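Local coordinates for protein CDP-glucose-4,6-dehydratase (PDB 1RKX) that catalyses the NAD-dependent conversion of CDP-D-glucose to CDP-4-keto-6-deoxy-D-glucose, as a 4,6-dehydratase of the short-chain dehydrogenase/reductase family, at residues 23-28 against 241-246; 58-63 against 76-81. All blocks are in the same frame, centred on the assembly; numbering follows the deposited sequence.

In the fold
Both contacts lie in or against the Rossmann-type fold, a seven-stranded parallel sheet covered by helices. Contact 1 joins helix 20-31, which follows the first strand, to helix 236-251 from much later in the sequence; contact 2 closes a short strand-to-helix unit at the edge strand 60-63. Their centres lie about 16 Å apart, and the second falls within the 212 residues that separate the two segments of the first. They meet where CB of Ser26 packs 3.9 Å from SD of Met59. The side chain of Leu25 is about 9 Å from NAD, and that of Gln60 is about 11 Å from the side chain of NAD-binding Thr18.

Contact 1. Residues 23-28 against 241-246; sequences GWLSLW and GYLLLA
Leu243 reaches from helix 236-251 to Leu25 and Trp28 on helix 20-31, the first helix of the Rossmann fold, and illustrates how one branched side chain can join two helices whose backbones stay apart: the nearest CA atoms, those of Leu25 and Leu243, are 8.7 Å from each other. Its two methyls divide the work. CD1 settles over a face of the Trp28 indole in a CH-pi contact, 3.5 Å from the centroid of the six-membered ring and 14° off the ring normal. In Trp28, chi1 (-161°) swings the indole toward helix 236-251 and chi2 (-25°) turns its face. The other methyl, CD2, packs ordinarily, 3.7 Å from CD1 of Leu25. Looser is Tyr242, whose CD1 comes no nearer than 5.2 Å to CD2 of Leu25, its hydroxyl bonding instead to Lys21, an NAD-binding residue. No hydrogen bond crosses between the segments, and the three touching residues are buried, not facing solvent. Ile350 and Met354 of helix 342-355 also pack on Trp28, while Leu25 touches Met87, another NAD-binding residue. Closest of all in the junction, CD1 of Leu243 lies 3.4 Å from CD2 of Trp28.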
loop_
_atom_site.group_PDB
_atom_site.type_symbol
_atom_site.label_atom_id
_atom_site.label_comp_id
_atom_site.label_asym_id
_atom_site.label_seq_id
_atom_site.Cartn_x
_atom_site.Cartn_y
_atom_site.Cartn_z
ATOM N N GLY C 23 28.505 2.519 -24.415
ATOM C CA GLY C 23 29.252 2.123 -25.595
ATOM C C GLY C 23 28.429 1.191 -26.464
ATOM O O GLY C 23 28.334 1.380 -27.679
ATOM N N TRP C 24 27.822 0.175 -25.858
ATOM C CA TRP C 24 27.003 -0.740 -26.651
ATOM C C TRP C 24 25.838 0.010 -27.294
ATOM O O TRP C 24 25.517 -0.223 -28.458
ATOM C CB TRP C 24 26.474 -1.898 -25.794
ATOM C CG TRP C 24 27.478 -3.005 -25.595
ATOM C CD1 TRP C 24 28.238 -3.240 -24.493
ATOM C CD2 TRP C 24 27.829 -4.017 -26.548
ATOM N NE1 TRP C 24 29.046 -4.341 -24.693
ATOM C CE2 TRP C 24 28.812 -4.835 -25.949
ATOM C CE3 TRP C 24 27.407 -4.310 -27.853
ATOM C CZ2 TRP C 24 29.384 -5.934 -26.610
ATOM C CZ3 TRP C 24 27.974 -5.404 -28.514
ATOM C CH2 TRP C 24 28.953 -6.201 -27.887
ATOM N N LEU C 25 25.211 0.916 -26.549
ATOM C CA LEU C 25 24.092 1.679 -27.101
ATOM C C LEU C 25 24.548 2.573 -28.257
ATOM O O LEU C 25 23.878 2.647 -29.295
ATOM C CB LEU C 25 23.423 2.549 -26.032
ATOM C CG LEU C 25 22.212 3.342 -26.551
ATOM C CD1 LEU C 25 21.127 2.381 -27.024
ATOM C CD2 LEU C 25 21.664 4.253 -25.458
ATOM N N SER C 26 25.675 3.255 -28.074
ATOM C CA SER C 26 26.205 4.134 -29.114
ATOM C C SER C 26 26.525 3.343 -30.379
ATOM O O SER C 26 26.200 3.777 -31.485
ATOM C CB SER C 26 27.450 4.861 -28.609
ATOM O OG SER C 26 27.102 5.755 -27.563
ATOM N N LEU C 27 27.158 2.183 -30.214
ATOM C CA LEU C 27 27.491 1.331 -31.354
ATOM C C LEU C 27 26.215 0.888 -32.060
ATOM O O LEU C 27 26.147 0.871 -33.294
ATOM C CB LEU C 27 28.261 0.093 -30.901
ATOM C CG LEU C 27 29.726 0.265 -30.505
ATOM C CD1 LEU C 27 30.255 -1.041 -29.908
ATOM C CD2 LEU C 27 30.536 0.675 -31.735
ATOM N N TRP C 28 25.201 0.534 -31.274
ATOM C CA TRP C 28 23.923 0.083 -31.820
ATOM C C TRP C 28 23.286 1.196 -32.646
ATOM O O TRP C 28 22.850 0.973 -33.778
ATOM C CB TRP C 28 22.975 -0.325 -30.686
ATOM C CG TRP C 28 21.834 -1.218 -31.125
ATOM C CD1 TRP C 28 21.293 -1.315 -32.381
ATOM C CD2 TRP C 28 21.086 -2.121 -30.298
ATOM N NE1 TRP C 28 20.256 -2.221 -32.383
ATOM C CE2 TRP C 28 20.108 -2.731 -31.119
ATOM C CE3 TRP C 28 21.146 -2.472 -28.943
ATOM C CZ2 TRP C 28 19.195 -3.675 -30.625
ATOM C CZ3 TRP C 28 20.234 -3.414 -28.450
ATOM C CH2 TRP C 28 19.273 -4.002 -29.296
ATOM N N GLY C 241 15.112 -2.515 -24.949
ATOM C CA GLY C 241 13.936 -1.906 -24.353
ATOM C C GLY C 241 14.024 -0.390 -24.392
ATOM O O GLY C 241 13.033 0.285 -24.663
ATOM N N TYR C 242 15.212 0.148 -24.120
ATOM C CA TYR C 242 15.426 1.600 -24.143
ATOM C C TYR C 242 15.144 2.149 -25.545
ATOM O O TYR C 242 14.524 3.196 -25.699
ATOM C CB TYR C 242 16.876 1.948 -23.779
ATOM C CG TYR C 242 17.345 1.517 -22.400
ATOM C CD1 TYR C 242 18.677 1.689 -22.023
ATOM C CD2 TYR C 242 16.473 0.918 -21.489
ATOM C CE1 TYR C 242 19.135 1.276 -20.774
ATOM C CE2 TYR C 242 16.927 0.493 -20.229
ATOM C CZ TYR C 242 18.253 0.674 -19.883
ATOM O OH TYR C 242 18.710 0.236 -18.659
ATOM N N LEU C 243 15.621 1.436 -26.563
ATOM C CA LEU C 243 15.430 1.859 -27.952
ATOM C C LEU C 243 13.957 1.810 -28.333
ATOM O O LEU C 243 13.435 2.740 -28.947
ATOM C CB LEU C 243 16.249 0.972 -28.898
ATOM C CG LEU C 243 17.776 1.087 -28.806
ATOM C CD1 LEU C 243 18.430 -0.071 -29.551
ATOM C CD2 LEU C 243 18.232 2.426 -29.376
ATOM N N LEU C 244 13.285 0.722 -27.961
ATOM C CA LEU C 244 11.865 0.563 -28.252
ATOM C C LEU C 244 11.072 1.689 -27.601
ATOM O O LEU C 244 10.178 2.274 -28.215
ATOM C CB LEU C 244 11.375 -0.789 -27.724
ATOM C CG LEU C 244 9.894 -1.108 -27.919
ATOM C CD1 LEU C 244 9.566 -1.143 -29.413
ATOM C CD2 LEU C 244 9.581 -2.452 -27.269
ATOM N N LEU C 245 11.397 1.988 -26.347
ATOM C CA LEU C 245 10.719 3.054 -25.623
ATOM C C LEU C 245 10.965 4.409 -26.283
ATOM O O LEU C 245 10.044 5.212 -26.419
ATOM C CB LEU C 245 11.205 3.105 -24.170
ATOM C CG LEU C 245 10.668 4.256 -23.311
ATOM C CD1 LEU C 245 9.156 4.175 -23.209
ATOM C CD2 LEU C 245 11.307 4.194 -21.925
ATOM N N ALA C 246 12.210 4.662 -26.681
ATOM C CA ALA C 246 12.559 5.926 -27.319
ATOM C C ALA C 246 11.712 6.145 -28.567
ATOM O O ALA C 246 11.202 7.243 -28.804
ATOM C CB ALA C 246 14.035 5.937 -27.691
#

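Contact 2. Residues 58-63 against 76-81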
loop_
_atom_site.group_PDB
_atom_site.type_symbol
_atom_site.label_atom_id
_atom_site.label_comp_id
_atom_site.label_asym_id
_atom_site.label_seq_id
_atom_site.Cartn_x
_atom_site.Cartn_y
_atom_site.Cartn_z
ATOM N N GLY C 58 32.766 6.454 -35.057
ATOM C CA GLY C 58 31.581 6.683 -35.869
ATOM C C GLY C 58 30.588 7.673 -35.288
ATOM O O GLY C 58 29.406 7.655 -35.643
ATOM N N MET C 59 31.057 8.555 -34.409
ATOM C CA MET C 59 30.166 9.526 -33.780
ATOM C C MET C 59 30.930 10.753 -33.295
ATOM O O MET C 59 32.150 10.819 -33.413
ATOM C CB MET C 59 29.481 8.874 -32.573
ATOM C CG MET C 59 30.464 8.534 -31.451
ATOM S SD MET C 59 29.738 7.676 -30.025
ATOM C CE MET C 59 28.764 9.012 -29.289
ATOM N N GLN C 60 30.192 11.722 -32.761
ATOM C CA GLN C 60 30.786 12.925 -32.184
ATOM C C GLN C 60 31.040 12.547 -30.731
ATOM O O GLN C 60 30.110 12.177 -30.022
ATOM C CB GLN C 60 29.803 14.092 -32.209
ATOM C CG GLN C 60 29.668 14.807 -33.528
ATOM C CD GLN C 60 28.846 16.070 -33.394
ATOM O OE1 GLN C 60 29.135 16.921 -32.553
ATOM N NE2 GLN C 60 27.818 16.203 -34.227
ATOM N N SER C 61 32.286 12.641 -30.287
ATOM C CA SER C 61 32.621 12.278 -28.921
ATOM C C SER C 61 33.168 13.471 -28.131
ATOM O O SER C 61 34.261 13.965 -28.416
ATOM C CB SER C 61 33.641 11.141 -28.949
ATOM O OG SER C 61 33.988 10.708 -27.655
ATOM N N GLU C 62 32.404 13.940 -27.149
ATOM C CA GLU C 62 32.849 15.063 -26.330
ATOM C C GLU C 62 33.133 14.617 -24.905
ATOM O O GLU C 62 32.339 13.892 -24.295
ATOM C CB GLU C 62 31.806 16.181 -26.295
ATOM C CG GLU C 62 32.312 17.433 -25.580
ATOM C CD GLU C 62 31.273 18.529 -25.478
ATOM O OE1 GLU C 62 30.309 18.514 -26.266
ATOM O OE2 GLU C 62 31.436 19.421 -24.616
ATOM N N ILE C 63 34.276 15.039 -24.377
ATOM C CA ILE C 63 34.635 14.696 -23.013
ATOM C C ILE C 63 34.254 15.872 -22.117
ATOM O O ILE C 63 34.733 16.992 -22.302
ATOM C CB ILE C 63 36.141 14.409 -22.881
ATOM C CG1 ILE C 63 36.515 13.178 -23.717
ATOM C CG2 ILE C 63 36.504 14.200 -21.419
ATOM C CD1 ILE C 63 35.702 11.928 -23.397
ATOM N N ILE C 76 24.714 20.327 -25.698
ATOM C CA ILE C 76 23.401 19.928 -26.182
ATOM C C ILE C 76 22.842 20.937 -27.189
ATOM O O ILE C 76 22.333 20.553 -28.246
ATOM C CB ILE C 76 22.412 19.763 -25.004
ATOM C CG1 ILE C 76 22.866 18.592 -24.120
ATOM C CG2 ILE C 76 20.999 19.534 -25.533
ATOM C CD1 ILE C 76 22.073 18.420 -22.831
ATOM N N ARG C 77 22.937 22.223 -26.863
ATOM C CA ARG C 77 22.438 23.277 -27.749
ATOM C C ARG C 77 23.140 23.243 -29.101
ATOM O O ARG C 77 22.523 23.465 -30.139
ATOM C CB ARG C 77 22.657 24.652 -27.119
ATOM C CG ARG C 77 22.323 25.812 -28.051
ATOM C CD ARG C 77 22.745 27.124 -27.428
ATOM N NE ARG C 77 21.998 27.397 -26.208
ATOM C CZ ARG C 77 22.438 28.165 -25.218
ATOM N NH1 ARG C 77 23.632 28.736 -25.298
ATOM N NH2 ARG C 77 21.683 28.363 -24.148
ATOM N N GLU C 78 24.440 22.985 -29.072
ATOM C CA GLU C 78 25.242 22.904 -30.286
ATOM C C GLU C 78 24.760 21.763 -31.178
ATOM O O GLU C 78 24.712 21.895 -32.400
ATOM C CB GLU C 78 26.715 22.686 -29.910
ATOM C CG GLU C 78 27.693 22.541 -31.076
ATOM C CD GLU C 78 27.585 21.205 -31.797
ATOM O OE1 GLU C 78 27.625 20.150 -31.126
ATOM O OE2 GLU C 78 27.473 21.210 -33.040
ATOM N N PHE C 79 24.382 20.652 -30.556
ATOM C CA PHE C 79 23.940 19.468 -31.281
ATOM C C PHE C 79 22.470 19.426 -31.718
ATOM O O PHE C 79 22.155 18.830 -32.750
ATOM C CB PHE C 79 24.262 18.225 -30.445
ATOM C CG PHE C 79 24.007 16.927 -31.159
ATOM C CD1 PHE C 79 24.714 16.603 -32.310
ATOM C CD2 PHE C 79 23.058 16.028 -30.678
ATOM C CE1 PHE C 79 24.484 15.398 -32.976
ATOM C CE2 PHE C 79 22.818 14.819 -31.337
ATOM C CZ PHE C 79 23.535 14.505 -32.488
ATOM N N GLN C 80 21.578 20.040 -30.946
ATOM C CA GLN C 80 20.148 20.044 -31.273
ATOM C C GLN C 80 19.601 18.619 -31.427
ATOM O O GLN C 80 19.055 18.258 -32.471
ATOM C CB GLN C 80 19.902 20.821 -32.571
ATOM C CG GLN C 80 20.328 22.284 -32.523
ATOM C CD GLN C 80 19.415 23.134 -31.667
ATOM O OE1 GLN C 80 18.216 23.227 -31.923
ATOM N NE2 GLN C 80 19.981 23.766 -30.640
ATOM N N PRO C 81 19.734 17.789 -30.384
ATOM C CA PRO C 81 19.235 16.411 -30.467
ATOM C C PRO C 81 17.712 16.318 -30.438
ATOM O O PRO C 81 17.038 17.192 -29.898
ATOM C CB PRO C 81 19.862 15.756 -29.240
ATOM C CG PRO C 81 19.790 16.869 -28.235
ATOM C CD PRO C 81 20.296 18.061 -29.049
#
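Gln60 meets Phe79 and Glu78 through a first torsion that sets its CG anti to the carbonyl carbon (chi1 -80°) and a chain that runs extended beyond it, carrying the terminal amide from the strand to the end of the helix. On the other side Phe79 has its CG anti to the backbone N (chi1 -173°), which brings the ring to meet that amide. NE2 of Gln60 comes up at the edge of the ring, near its plane, 3.7 Å from CE1 of Phe79, and the amide plane stands 81° from the ring plane. Since the nitrogen lies beside the ring and not above it, this is van der Waals contact at a rim of C-H groups; no hydrogen bond links the segments.

The other end of the amide faces an acid. OE1 of Gln60 is 3.8 Å from OE1 of Glu78, two oxygens without a bond between them. NZ of Lys37, on the neighbouring strand 35-40, forms a salt bridge with Glu78 OE1, which would be expected to ease the approach of the two oxygens. The same amine makes a weak, long ion pair with Glu62, whose OE1 stands 5.8 Å from that of Glu78, and would be expected to ease the repulsion between the two carboxylates. Phe79 is shared as well, with Arg11 in a cation-pi contact and with Phe13 and Lys37 by packing.

Just past the helix, Gln80 takes a positive phi, and its NE2 donates a short, nearly straight bond (2.6 Å) to O of Arg77, in the plane of the carbonyl. The contact is partly buried, with Phe79 buried and Glu78 exposed. It packs edge strand 60-63 against the end of helix 69-79; with strand 83-86 these form a beta-alpha-beta crossover of the Rossmann fold.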